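SM80.1 Vicilin (Solanum melongena, PDB 5VF5) is a 7S vicilin with two cupin domains that probably serves as a seed-storage reserve of nitrogen and carbon for the germinating seedling. Local coordinates at residues K48-V53 with G133-Y138; L56-F61 with N117-V122; F73-G78 with F93-G98; I82-Q87 with S107-L112. One frame throughout, in Å; residues are numbered along the deposited sequence. Where two conformers were deposited one is given.

From the N terminus, strand 49-56 is the first to be used. Interaction 1 closes the longest loop, joining 48-53 to the segment 133-138 that follows strand 120-128. Nested inside it, interaction 2 brings the end of strand 49-56 and the turn after it, within 56-61, back to 117-122. Interactions 3 (73-78 with 93-98) and 4 (82-87 with 107-112) lie within that loop and cross, since their segments alternate along the chain. Interactions 1 and 2 share the sheet holding strands 49-56, 120-128 and 69-77; interaction 4 lies in the facing sheet, which residues 60-61 of interaction 2 also enter, and interaction 3 joins the two through the turn between strands 90-96 and 100-103.

Interaction 1 (K48-V53 with G133-Y138); sequences KFRVSV and GQVQEY
Arg50 reaches out of strand 49-56 to grip the backbone of Gly133. Its CB points toward the 133-138 segment, and the chain then bends at chi2 and chi3 (-68° and -73°), curling round the glycine carbonyl instead of running past it. CG lies 4.0 Å from Val135 CG2, an aliphatic contact in which the two side chains slide past each other in opposite directions. CG and CD both border Gly133 O, CD at 3.3 Å. At the tip, NH1 donates to Gly133 O over 2.8 Å, and the acceptor lies almost in the guanidinium plane. NH1 also donates to a water 3.2 Å away, which accepts from Gln136 NE2 and, weakly, from Val135 N. The other end of the guanidinium is held by Leu33 O, which accepts from NH2, so one arginine ties together three parts of the backbone; its several N-H groups and long flexible stem suit it to that task. Glycine fits at 133, where phi is positive (81°). Nearby, Gly133 N packs 3.6 Å from Lys48 CA. Val135 supplies the apolar flank for the arginine stem. The arrangement is an arginine side-chain-to-main-chain hydrogen bond that holds the loop after strand 120-128 of the cupin beta-barrel against strand 49-56.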
loop_
_atom_site.group_PDB
_atom_site.type_symbol
_atom_site.label_atom_id
_atom_site.label_comp_id
_atom_site.label_asym_id
_atom_site.label_seq_id
_atom_site.Cartn_x
_atom_site.Cartn_y
_atom_site.Cartn_z
ATOM N N LYS A 48 13.556 -4.046 -3.700
ATOM C CA LYS A 48 13.489 -4.566 -2.323
ATOM C C LYS A 48 12.087 -4.555 -1.731
ATOM O O LYS A 48 11.857 -5.157 -0.647
ATOM C CB LYS A 48 14.482 -3.881 -1.397
ATOM C CG LYS A 48 15.935 -4.211 -1.693
ATOM C CD LYS A 48 16.877 -3.538 -0.710
ATOM C CE LYS A 48 18.307 -3.967 -0.945
ATOM N NZ LYS A 48 19.201 -3.300 0.026
ATOM N N PHE A 49 11.154 -3.874 -2.409
ATOM C CA PHE A 49 9.841 -3.649 -1.839
ATOM C C PHE A 49 8.812 -4.633 -2.397
ATOM O O PHE A 49 8.871 -5.037 -3.568
ATOM C CB PHE A 49 9.388 -2.229 -2.071
ATOM C CG PHE A 49 10.138 -1.205 -1.264
ATOM C CD1 PHE A 49 9.736 -0.892 0.003
ATOM C CD2 PHE A 49 11.285 -0.621 -1.772
ATOM C CE1 PHE A 49 10.436 0.021 0.763
ATOM C CE2 PHE A 49 11.999 0.294 -1.007
ATOM C CZ PHE A 49 11.550 0.629 0.237
ATOM N N ARG A 50 7.885 -5.045 -1.547
ATOM C CA ARG A 50 6.756 -5.859 -1.965
ATOM C C ARG A 50 5.490 -5.223 -1.467
ATOM O O ARG A 50 5.483 -4.655 -0.342
ATOM C CB ARG A 50 6.879 -7.264 -1.425
ATOM C CG ARG A 50 8.123 -8.033 -1.860
ATOM C CD ARG A 50 8.146 -8.383 -3.337
ATOM N NE ARG A 50 7.212 -9.448 -3.659
ATOM C CZ ARG A 50 7.434 -10.750 -3.474
ATOM N NH1 ARG A 50 8.580 -11.171 -2.929
ATOM N NH2 ARG A 50 6.507 -11.639 -3.827
ATOM N N VAL A 51 4.383 -5.422 -2.176
ATOM C CA VAL A 51 3.084 -5.059 -1.664
ATOM C C VAL A 51 2.195 -6.255 -1.562
ATOM O O VAL A 51 2.300 -7.192 -2.373
ATOM C CB VAL A 51 2.372 -3.886 -2.402
ATOM C CG1 VAL A 51 3.134 -2.585 -2.220
ATOM C CG2 VAL A 51 2.124 -4.187 -3.843
ATOM N N SER A 52 1.307 -6.229 -0.585
ATOM C CA SER A 52 0.405 -7.356 -0.331
ATOM C C SER A 52 -0.909 -6.853 0.244
ATOM O O SER A 52 -1.044 -5.675 0.629
ATOM C CB SER A 52 1.079 -8.359 0.625
ATOM O OG SER A 52 1.410 -7.733 1.862
ATOM N N VAL A 53 -1.847 -7.767 0.336
ATOM C CA VAL A 53 -3.145 -7.518 0.935
ATOM C C VAL A 53 -3.428 -8.634 1.946
ATOM O O VAL A 53 -3.129 -9.785 1.681
ATOM C CB VAL A 53 -4.296 -7.391 -0.111
ATOM C CG1 VAL A 53 -5.667 -7.320 0.556
ATOM C CG2 VAL A 53 -4.096 -6.166 -0.981
ATOM N N GLY A 133 14.080 -8.104 -2.195
ATOM C CA GLY A 133 12.694 -8.346 -2.571
ATOM C C GLY A 133 12.091 -9.607 -1.999
ATOM O O GLY A 133 10.894 -9.825 -2.196
ATOM N N GLN A 134 12.860 -10.444 -1.306
ATOM C CA GLN A 134 12.343 -11.703 -0.761
ATOM C C GLN A 134 11.820 -11.434 0.634
ATOM O O GLN A 134 12.581 -11.062 1.507
ATOM C CB GLN A 134 13.436 -12.796 -0.740
ATOM C CG GLN A 134 13.645 -13.465 -2.103
ATOM C CD GLN A 134 14.657 -14.620 -2.130
ATOM O OE1 GLN A 134 15.170 -15.103 -1.098
ATOM N NE2 GLN A 134 14.959 -15.058 -3.334
ATOM N N VAL A 135 10.517 -11.594 0.835
ATOM C CA VAL A 135 9.888 -11.441 2.150
ATOM C C VAL A 135 9.034 -12.689 2.414
ATOM O O VAL A 135 8.129 -13.020 1.654
ATOM C CB VAL A 135 8.967 -10.207 2.195
ATOM C CG1 VAL A 135 8.427 -9.968 3.619
ATOM C CG2 VAL A 135 9.677 -8.976 1.654
ATOM N N GLN A 136 9.370 -13.365 3.506
ATOM C CA GLN A 136 8.790 -14.632 3.880
ATOM C C GLN A 136 8.103 -14.550 5.220
ATOM O O GLN A 136 8.494 -13.748 6.075
ATOM C CB GLN A 136 9.886 -15.720 3.928
ATOM C CG GLN A 136 10.430 -16.115 2.558
ATOM C CD GLN A 136 9.417 -16.866 1.707
ATOM O OE1 GLN A 136 8.810 -17.820 2.160
ATOM N NE2 GLN A 136 9.229 -16.428 0.466
ATOM N N GLU A 137 7.095 -15.401 5.396
ATOM C CA GLU A 137 6.368 -15.545 6.676
ATOM C C GLU A 137 6.886 -16.758 7.437
ATOM O O GLU A 137 7.151 -17.821 6.853
ATOM C CB GLU A 137 4.865 -15.756 6.469
ATOM C CG GLU A 137 4.088 -14.558 5.949
ATOM C CD GLU A 137 2.610 -14.897 5.769
ATOM O OE1 GLU A 137 2.288 -15.989 5.217
ATOM O OE2 GLU A 137 1.771 -14.074 6.177
ATOM N N TYR A 138 6.964 -16.591 8.743
ATOM C CA TYR A 138 7.457 -17.597 9.650
ATOM C C TYR A 138 6.391 -17.882 10.675
ATOM O O TYR A 138 6.190 -17.071 11.614
ATOM C CB TYR A 138 8.738 -17.103 10.316
ATOM C CG TYR A 138 9.892 -16.807 9.362
ATOM C CD1 TYR A 138 9.917 -15.599 8.668
ATOM C CD2 TYR A 138 10.926 -17.723 9.097
ATOM C CE1 TYR A 138 10.907 -15.301 7.759
ATOM C CE2 TYR A 138 11.942 -17.392 8.210
ATOM C CZ TYR A 138 11.909 -16.210 7.522
ATOM O OH TYR A 138 12.927 -15.883 6.633
HETATM O O HOH W 1 9.605 -13.792 -1.469
#

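Interaction 2 (L56-F61 with N117-V122); sequences LEPQSF and NEKFFV
Leu56 and Phe120 form an antiparallel hydrogen-bonded pair where strands 49-56 and 120-128 of the cupin sheet meet, just before the first of them turns into strand 60-65. Leu56 N donates to Phe120 O at 2.8 Å, and Phe120 N returns the bond to Leu56 O at 2.9 Å, both nearly straight. Their side chains project from the same face of the sheet, with CB atoms 4.2 Å apart; Leu56 CB lies at the edge of the Phe120 ring, and Leu111 and Val75 extend this apolar layer. Bulky hydrocarbon groups suit that buried face. Beyond the pair the backbone bonding between the segments stops, though the chains stay close. Pro58, with no N-H to offer, suits this place and sets its CG 3.6 Å from Asn117 O. Ser60 OG donates to Glu57 O over 2.7 Å and braces the turn, where Gln59 and Ser60 both face Asn113 in a G1 beta bulge. Glu57 and Lys119 lie side by side, pointing the same way. Bent at chi2 (-75°), Glu57 lays its carboxylate along the extended lysine, OE1 being 3.5 Å from Lys119 CE. The charges stop short of a salt bridge, and one water joins them, donating to Glu57 OE2 and accepting from Lys119 NZ at 2.6 Å.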
loop_
_atom_site.group_PDB
_atom_site.type_symbol
_atom_site.label_atom_id
_atom_site.label_comp_id
_atom_site.label_asym_id
_atom_site.label_seq_id
_atom_site.Cartn_x
_atom_site.Cartn_y
_atom_site.Cartn_z
ATOM N N LEU A 56 -9.381 -10.362 6.314
ATOM C CA LEU A 56 -9.959 -11.221 7.349
ATOM C C LEU A 56 -11.487 -11.125 7.211
ATOM O O LEU A 56 -12.064 -10.040 7.301
ATOM C CB LEU A 56 -9.524 -10.808 8.774
ATOM C CG LEU A 56 -8.311 -11.563 9.340
ATOM C CD1 LEU A 56 -7.073 -11.256 8.540
ATOM C CD2 LEU A 56 -8.094 -11.274 10.821
ATOM N N GLU A 57 -12.122 -12.275 7.095
ATOM C CA GLU A 57 -13.582 -12.345 7.215
ATOM C C GLU A 57 -14.030 -11.940 8.609
ATOM O O GLU A 57 -13.242 -11.916 9.551
ATOM C CB GLU A 57 -14.024 -13.780 6.940
ATOM C CG GLU A 57 -13.810 -14.281 5.504
ATOM C CD GLU A 57 -14.780 -13.748 4.479
ATOM O OE1 GLU A 57 -15.681 -12.970 4.835
ATOM O OE2 GLU A 57 -14.618 -14.128 3.297
ATOM N N PRO A 58 -15.314 -11.596 8.758
ATOM C CA PRO A 58 -15.814 -11.366 10.112
ATOM C C PRO A 58 -15.500 -12.533 11.072
ATOM O O PRO A 58 -15.435 -13.689 10.664
ATOM C CB PRO A 58 -17.332 -11.253 9.913
ATOM C CG PRO A 58 -17.564 -11.194 8.493
ATOM C CD PRO A 58 -16.341 -11.431 7.728
ATOM N N GLN A 59 -15.271 -12.194 12.328
ATOM C CA GLN A 59 -15.103 -13.194 13.427
ATOM C C GLN A 59 -13.997 -14.184 13.041
ATOM O O GLN A 59 -14.207 -15.401 13.022
ATOM C CB GLN A 59 -16.422 -13.905 13.750
ATOM C CG GLN A 59 -17.498 -12.960 14.218
ATOM C CD GLN A 59 -18.853 -13.612 14.431
ATOM O OE1 GLN A 59 -19.131 -14.720 13.948
ATOM N NE2 GLN A 59 -19.727 -12.889 15.114
ATOM N N SER A 60 -12.823 -13.636 12.728
ATOM C CA SER A 60 -11.703 -14.438 12.259
ATOM C C SER A 60 -10.399 -14.040 12.954
ATOM O O SER A 60 -10.274 -12.948 13.530
ATOM C CB SER A 60 -11.589 -14.331 10.744
ATOM O OG SER A 60 -10.997 -13.140 10.416
ATOM N N PHE A 61 -9.443 -14.961 12.918
ATOM C CA PHE A 61 -8.171 -14.860 13.644
ATOM C C PHE A 61 -7.049 -15.364 12.747
ATOM O O PHE A 61 -7.108 -16.491 12.281
ATOM C CB PHE A 61 -8.244 -15.705 14.912
ATOM C CG PHE A 61 -6.966 -15.778 15.706
ATOM C CD1 PHE A 61 -6.578 -14.719 16.496
ATOM C CD2 PHE A 61 -6.185 -16.903 15.687
ATOM C CE1 PHE A 61 -5.436 -14.794 17.217
ATOM C CE2 PHE A 61 -5.031 -16.983 16.444
ATOM C CZ PHE A 61 -4.681 -15.932 17.223
ATOM N N ASN A 117 -19.936 -8.699 10.768
ATOM C CA ASN A 117 -20.386 -8.554 9.383
ATOM C C ASN A 117 -19.384 -8.002 8.374
ATOM O O ASN A 117 -19.442 -8.383 7.228
ATOM C CB ASN A 117 -21.650 -7.665 9.342
ATOM C CG ASN A 117 -22.858 -8.312 9.989
ATOM O OD1 ASN A 117 -23.412 -7.771 10.948
ATOM N ND2 ASN A 117 -23.281 -9.469 9.466
ATOM N N GLU A 118 -18.508 -7.100 8.798
ATOM C CA GLU A 118 -17.631 -6.354 7.890
ATOM C C GLU A 118 -16.254 -7.035 7.792
ATOM O O GLU A 118 -15.650 -7.348 8.806
ATOM C CB GLU A 118 -17.440 -4.923 8.410
ATOM C CG GLU A 118 -16.758 -3.977 7.421
ATOM C CD GLU A 118 -16.833 -2.486 7.786
ATOM O OE1 GLU A 118 -17.117 -2.149 8.968
ATOM O OE2 GLU A 118 -16.602 -1.641 6.875
ATOM N N LYS A 119 -15.770 -7.244 6.579
ATOM C CA LYS A 119 -14.392 -7.705 6.380
ATOM C C LYS A 119 -13.387 -6.634 6.806
ATOM O O LYS A 119 -13.674 -5.428 6.756
ATOM C CB LYS A 119 -14.165 -8.098 4.933
ATOM C CG LYS A 119 -15.038 -9.224 4.449
ATOM C CD LYS A 119 -14.730 -9.529 2.986
ATOM C CE LYS A 119 -15.771 -10.437 2.396
ATOM N NZ LYS A 119 -15.395 -10.906 1.031
ATOM N N PHE A 120 -12.199 -7.095 7.210
ATOM C CA PHE A 120 -11.050 -6.237 7.568
ATOM C C PHE A 120 -9.988 -6.399 6.513
ATOM O O PHE A 120 -9.571 -7.528 6.253
ATOM C CB PHE A 120 -10.546 -6.699 8.936
ATOM C CG PHE A 120 -9.294 -6.028 9.439
ATOM C CD1 PHE A 120 -9.234 -4.652 9.639
ATOM C CD2 PHE A 120 -8.175 -6.791 9.785
ATOM C CE1 PHE A 120 -8.079 -4.063 10.141
ATOM C CE2 PHE A 120 -7.044 -6.207 10.285
ATOM C CZ PHE A 120 -6.999 -4.846 10.490
ATOM N N PHE A 121 -9.603 -5.293 5.858
ATOM C CA PHE A 121 -8.720 -5.323 4.713
ATOM C C PHE A 121 -7.533 -4.399 5.002
ATOM O O PHE A 121 -7.742 -3.202 5.357
ATOM C CB PHE A 121 -9.526 -4.871 3.500
ATOM C CG PHE A 121 -8.836 -5.036 2.185
ATOM C CD1 PHE A 121 -7.759 -4.221 1.829
ATOM C CD2 PHE A 121 -9.301 -5.962 1.272
ATOM C CE1 PHE A 121 -7.139 -4.361 0.606
ATOM C CE2 PHE A 121 -8.680 -6.096 0.036
ATOM C CZ PHE A 121 -7.605 -5.293 -0.289
ATOM N N VAL A 122 -6.313 -4.928 4.838
ATOM C CA VAL A 122 -5.080 -4.171 5.068
ATOM C C VAL A 122 -4.249 -4.222 3.795
ATOM O O VAL A 122 -4.045 -5.310 3.230
ATOM C CB VAL A 122 -4.264 -4.773 6.242
ATOM C CG1 VAL A 122 -3.046 -3.936 6.598
ATOM C CG2 VAL A 122 -5.155 -4.963 7.475
HETATM O O HOH W 2 -16.279 -13.299 1.240
#

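Interaction 3 (F73-G78 with F93-G98); sequences FVVVRG and FNLERG
Val75 presses its branched side chain against Leu95 and Glu96. Its CB sits 3.4 Å from Glu96 O, while CG2 meets Leu95 CB at 3.8 Å; chi1 of -178° puts CG1 anti to the backbone N and leaves CG2 to face the leucine. Compact and beta-branched, valine fills this buried place without pushing the chains apart. The Val75 carbonyl O accepts from Gly98 N over 2.9 Å. The contact joins the two sheets of the cupin beta-barrel, where strand 90-96, at the edge of one sheet, passes through a turn into strand 100-103, beside strand 69-77 in the other. Glycine fits positions 78 and 98, where phi is positive; at 98 a CB would also be jammed against the carbonyl O of Arg97. Arg97 lays its CD 3.4 Å from Val76 O. A water that donates to this carbonyl accepts weakly from Arg97 NH2, and a second joins Gly78 O to Arg97 N. Farther out, Val76 and Arg77 both face Phe121 in a classic beta bulge, and Asp99 OD2 accepts from Glu96 N.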
loop_
_atom_site.group_PDB
_atom_site.type_symbol
_atom_site.label_atom_id
_atom_site.label_comp_id
_atom_site.label_asym_id
_atom_site.label_seq_id
_atom_site.Cartn_x
_atom_site.Cartn_y
_atom_site.Cartn_z
ATOM N N PHE A 73 1.552 -1.235 7.556
ATOM C CA PHE A 73 0.180 -1.701 7.394
ATOM C C PHE A 73 -0.719 -0.483 7.261
ATOM O O PHE A 73 -0.635 0.435 8.083
ATOM C CB PHE A 73 -0.293 -2.530 8.609
ATOM C CG PHE A 73 0.169 -3.947 8.694
ATOM C CD1 PHE A 73 1.325 -4.414 8.095
ATOM C CD2 PHE A 73 -0.588 -4.851 9.427
ATOM C CE1 PHE A 73 1.693 -5.733 8.205
ATOM C CE2 PHE A 73 -0.210 -6.173 9.537
ATOM C CZ PHE A 73 0.943 -6.603 8.938
ATOM N N VAL A 74 -1.628 -0.488 6.314
ATOM C CA VAL A 74 -2.626 0.547 6.133
ATOM C C VAL A 74 -3.990 -0.090 6.073
ATOM O O VAL A 74 -4.274 -0.924 5.217
ATOM C CB VAL A 74 -2.373 1.363 4.864
ATOM C CG1 VAL A 74 -3.392 2.500 4.709
ATOM C CG2 VAL A 74 -0.968 1.893 4.834
ATOM N N VAL A 75 -4.876 0.260 7.007
ATOM C CA VAL A 75 -6.216 -0.312 6.996
ATOM C C VAL A 75 -7.088 0.380 5.957
ATOM O O VAL A 75 -7.310 1.589 6.012
ATOM C CB VAL A 75 -6.883 -0.232 8.371
ATOM C CG1 VAL A 75 -8.245 -0.870 8.348
ATOM C CG2 VAL A 75 -6.013 -0.913 9.393
ATOM N N VAL A 76 -7.574 -0.398 4.998
ATOM C CA VAL A 76 -8.403 0.088 3.884
ATOM C C VAL A 76 -9.899 -0.067 4.152
ATOM O O VAL A 76 -10.704 0.666 3.621
ATOM C CB VAL A 76 -8.091 -0.712 2.593
ATOM C CG1 VAL A 76 -9.126 -0.462 1.484
ATOM C CG2 VAL A 76 -6.694 -0.396 2.117
ATOM N N ARG A 77 -10.270 -1.062 4.953
ATOM C CA ARG A 77 -11.682 -1.357 5.221
ATOM C C ARG A 77 -11.795 -2.064 6.547
ATOM O O ARG A 77 -10.939 -2.880 6.921
ATOM C CB ARG A 77 -12.260 -2.264 4.112
ATOM C CG ARG A 77 -13.758 -2.311 4.049
ATOM C CD ARG A 77 -14.169 -2.627 2.628
ATOM N NE ARG A 77 -13.621 -1.663 1.671
ATOM C CZ ARG A 77 -12.714 -1.960 0.751
ATOM N NH1 ARG A 77 -12.303 -1.022 -0.090
ATOM N NH2 ARG A 77 -12.230 -3.199 0.657
ATOM N N GLY A 78 -12.855 -1.751 7.275
ATOM C CA GLY A 78 -13.164 -2.490 8.476
ATOM C C GLY A 78 -12.366 -2.149 9.705
ATOM O O GLY A 78 -11.734 -1.073 9.792
ATOM N N PHE A 93 -3.345 -3.166 19.393
ATOM C CA PHE A 93 -4.002 -1.979 18.897
ATOM C C PHE A 93 -5.259 -2.327 18.172
ATOM O O PHE A 93 -5.262 -3.251 17.359
ATOM C CB PHE A 93 -3.071 -1.214 17.960
ATOM C CG PHE A 93 -1.743 -0.850 18.541
ATOM C CD1 PHE A 93 -1.649 0.060 19.594
ATOM C CD2 PHE A 93 -0.579 -1.388 18.039
ATOM C CE1 PHE A 93 -0.416 0.385 20.119
ATOM C CE2 PHE A 93 0.637 -1.059 18.544
ATOM C CZ PHE A 93 0.722 -0.172 19.609
ATOM N N ASN A 94 -6.331 -1.577 18.413
ATOM C CA ASN A 94 -7.598 -1.779 17.724
ATOM C C ASN A 94 -7.595 -0.829 16.547
ATOM O O ASN A 94 -7.840 0.379 16.705
ATOM C CB ASN A 94 -8.775 -1.474 18.659
ATOM C CG ASN A 94 -8.929 -2.509 19.759
ATOM O OD1 ASN A 94 -8.641 -3.675 19.576
ATOM N ND2 ASN A 94 -9.351 -2.066 20.921
ATOM N N LEU A 95 -7.378 -1.375 15.370
ATOM C CA LEU A 95 -7.195 -0.601 14.153
ATOM C C LEU A 95 -8.508 -0.359 13.446
ATOM O O LEU A 95 -9.412 -1.195 13.440
ATOM C CB LEU A 95 -6.264 -1.358 13.199
ATOM C CG LEU A 95 -4.902 -1.753 13.726
ATOM C CD1 LEU A 95 -4.157 -2.519 12.633
ATOM C CD2 LEU A 95 -4.091 -0.572 14.203
ATOM N N GLU A 96 -8.569 0.785 12.780
ATOM C CA GLU A 96 -9.746 1.245 12.055
ATOM C C GLU A 96 -9.306 1.816 10.703
ATOM O O GLU A 96 -8.127 2.092 10.481
ATOM C CB GLU A 96 -10.504 2.313 12.874
ATOM C CG GLU A 96 -10.917 1.853 14.268
ATOM C CD GLU A 96 -11.605 2.930 15.057
ATOM O OE1 GLU A 96 -11.359 4.128 14.759
ATOM O OE2 GLU A 96 -12.349 2.557 15.995
ATOM N N ARG A 97 -10.284 2.061 9.846
ATOM C CA ARG A 97 -10.025 2.523 8.493
ATOM C C ARG A 97 -9.184 3.792 8.505
ATOM O O ARG A 97 -9.491 4.735 9.250
ATOM C CB ARG A 97 -11.332 2.767 7.744
ATOM C CG ARG A 97 -11.114 3.022 6.271
ATOM C CD ARG A 97 -12.441 2.892 5.575
ATOM N NE ARG A 97 -13.222 4.065 5.884
ATOM C CZ ARG A 97 -13.210 5.191 5.173
ATOM N NH1 ARG A 97 -13.983 6.201 5.553
ATOM N NH2 ARG A 97 -12.432 5.328 4.088
ATOM N N GLY A 98 -8.118 3.798 7.711
ATOM C CA GLY A 98 -7.207 4.880 7.603
ATOM C C GLY A 98 -6.000 4.814 8.518
ATOM O O GLY A 98 -5.061 5.617 8.373
HETATM O O HOH W 3 -10.592 3.091 2.406
HETATM O O HOH W 4 -13.136 1.475 10.411
#

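Interaction 4 (I82-Q87 with S107-L112); sequences ISIAEQ and STIHLL
Ser83 and His110 are joined by two backbone hydrogen bonds, Ser83 N to His110 O and His110 N to Ser83 O, each 3.0 Å long. Two residues on, Ala85 N donates to Thr108 O at 2.8 Å, fixing the antiparallel register of strands 79-85 and 108-113. Within that pair a water replaces the return bond, donating to Ala85 O and accepting from Thr108 N. Between the bonded pairs, Ile109 CA approaches Ser83 O at 3.2 Å in a CA-H...O contact. On the Ser83 face of the sheet, His110 takes chi1 of 60°, setting CG between its backbone N and carbonyl carbon and swinging the ring over the serine. Ser83 CB then lies 3.4 Å from the ring centroid, a CH-pi contact that a small residue permits; Ile192 of helix 186-192 touches both residues. The other face is hydrocarbon: Ile82 CG1 and Leu111 CD2 lie 3.6 Å apart, side by side, while Ile82 CD1 meets Ile109 CD1 at 4.1 Å. Beta-branched isoleucines suit both the extended backbone and the barrel interior. Glu86, just after the strand, is salt-bridged to Arg206. The chemistry implies a division of labour: backbone bonds and one water set the register, while the apolar face is consistent with burial inside the barrel.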
loop_
_atom_site.group_PDB
_atom_site.type_symbol
_atom_site.label_atom_id
_atom_site.label_comp_id
_atom_site.label_asym_id
_atom_site.label_seq_id
_atom_site.Cartn_x
_atom_site.Cartn_y
_atom_site.Cartn_z
ATOM N N ILE A 82 -4.625 -5.829 16.082
ATOM C CA ILE A 82 -3.293 -6.390 15.910
ATOM C C ILE A 82 -2.659 -6.566 17.267
ATOM O O ILE A 82 -2.657 -5.655 18.090
ATOM C CB ILE A 82 -2.389 -5.562 14.977
ATOM C CG1 ILE A 82 -1.108 -6.330 14.678
ATOM C CG2 ILE A 82 -2.098 -4.155 15.540
ATOM C CD1 ILE A 82 -0.302 -5.751 13.566
ATOM N N SER A 83 -2.097 -7.724 17.518
ATOM C CA SER A 83 -1.346 -8.014 18.702
ATOM C C SER A 83 0.102 -8.301 18.335
ATOM O O SER A 83 0.351 -9.155 17.488
ATOM C CB SER A 83 -1.978 -9.172 19.466
ATOM O OG SER A 83 -3.340 -8.895 19.783
ATOM N N ILE A 84 1.052 -7.627 18.964
ATOM C CA ILE A 84 2.461 -7.695 18.640
ATOM C C ILE A 84 3.212 -8.217 19.869
ATOM O O ILE A 84 3.163 -7.601 20.941
ATOM C CB ILE A 84 3.004 -6.317 18.246
ATOM C CG1 ILE A 84 2.108 -5.675 17.210
ATOM C CG2 ILE A 84 4.448 -6.431 17.795
ATOM C CD1 ILE A 84 2.411 -4.230 16.894
ATOM N N ALA A 85 3.913 -9.312 19.719
ATOM C CA ALA A 85 4.667 -9.987 20.767
ATOM C C ALA A 85 6.162 -9.864 20.479
ATOM O O ALA A 85 6.655 -10.381 19.503
ATOM C CB ALA A 85 4.261 -11.425 20.898
ATOM N N GLU A 86 6.877 -9.123 21.273
ATOM C CA GLU A 86 8.316 -9.063 21.171
ATOM C C GLU A 86 8.891 -9.878 22.326
ATOM O O GLU A 86 8.150 -10.493 23.091
ATOM C CB GLU A 86 8.786 -7.599 21.131
ATOM C CG GLU A 86 8.796 -7.141 19.647
ATOM C CD GLU A 86 8.538 -5.690 19.339
ATOM O OE1 GLU A 86 7.856 -4.975 20.124
ATOM O OE2 GLU A 86 9.011 -5.271 18.245
ATOM N N GLN A 87 10.192 -9.975 22.407
ATOM C CA GLN A 87 10.839 -10.733 23.484
ATOM C C GLN A 87 10.486 -10.173 24.860
ATOM O O GLN A 87 10.369 -10.923 25.823
ATOM C CB GLN A 87 12.344 -10.694 23.264
ATOM C CG GLN A 87 13.236 -11.348 24.309
ATOM C CD GLN A 87 13.007 -12.842 24.484
ATOM O OE1 GLN A 87 12.455 -13.512 23.595
ATOM N NE2 GLN A 87 13.465 -13.376 25.620
ATOM N N SER A 107 8.670 -8.884 14.138
ATOM C CA SER A 107 7.676 -8.799 15.176
ATOM C C SER A 107 6.668 -9.932 14.954
ATOM O O SER A 107 6.098 -10.074 13.869
ATOM C CB SER A 107 6.956 -7.460 15.087
ATOM O OG SER A 107 7.844 -6.407 15.366
ATOM N N THR A 108 6.438 -10.725 15.994
ATOM C CA THR A 108 5.386 -11.762 15.965
ATOM C C THR A 108 4.032 -11.129 16.147
ATOM O O THR A 108 3.790 -10.446 17.178
ATOM C CB THR A 108 5.634 -12.846 17.021
ATOM O OG1 THR A 108 6.876 -13.492 16.748
ATOM C CG2 THR A 108 4.536 -13.870 17.050
ATOM N N ILE A 109 3.186 -11.265 15.159
ATOM C CA ILE A 109 1.882 -10.678 15.187
ATOM C C ILE A 109 0.768 -11.705 15.012
ATOM O O ILE A 109 0.950 -12.752 14.378
ATOM C CB ILE A 109 1.705 -9.574 14.143
ATOM C CG1 ILE A 109 1.668 -10.110 12.734
ATOM C CG2 ILE A 109 2.753 -8.483 14.298
ATOM C CD1 ILE A 109 1.123 -9.120 11.733
ATOM N N HIS A 110 -0.395 -11.380 15.576
ATOM C CA HIS A 110 -1.630 -12.024 15.230
ATOM C C HIS A 110 -2.705 -10.991 15.005
ATOM O O HIS A 110 -2.572 -9.832 15.496
ATOM C CB HIS A 110 -2.008 -13.165 16.209
ATOM C CG HIS A 110 -2.195 -12.762 17.635
ATOM N ND1 HIS A 110 -3.374 -12.224 18.085
ATOM C CD2 HIS A 110 -1.411 -12.942 18.719
ATOM C CE1 HIS A 110 -3.291 -12.057 19.396
ATOM N NE2 HIS A 110 -2.115 -12.486 19.810
ATOM N N LEU A 111 -3.743 -11.355 14.255
ATOM C CA LEU A 111 -4.796 -10.400 13.876
ATOM C C LEU A 111 -6.150 -10.995 14.191
ATOM O O LEU A 111 -6.348 -12.205 14.035
ATOM C CB LEU A 111 -4.729 -10.098 12.383
ATOM C CG LEU A 111 -3.497 -9.387 11.829
ATOM C CD1 LEU A 111 -3.538 -9.383 10.312
ATOM C CD2 LEU A 111 -3.377 -7.973 12.357
ATOM N N LEU A 112 -7.070 -10.120 14.585
ATOM C CA LEU A 112 -8.419 -10.515 14.939
ATOM C C LEU A 112 -9.411 -9.557 14.309
ATOM O O LEU A 112 -9.317 -8.345 14.527
ATOM C CB LEU A 112 -8.569 -10.467 16.473
ATOM C CG LEU A 112 -9.937 -10.731 17.071
ATOM C CD1 LEU A 112 -10.340 -12.168 16.767
ATOM C CD2 LEU A 112 -9.890 -10.443 18.561
HETATM O O HOH W 5 -5.087 -9.663 17.704
HETATM O O HOH W 6 8.389 -11.378 18.086
#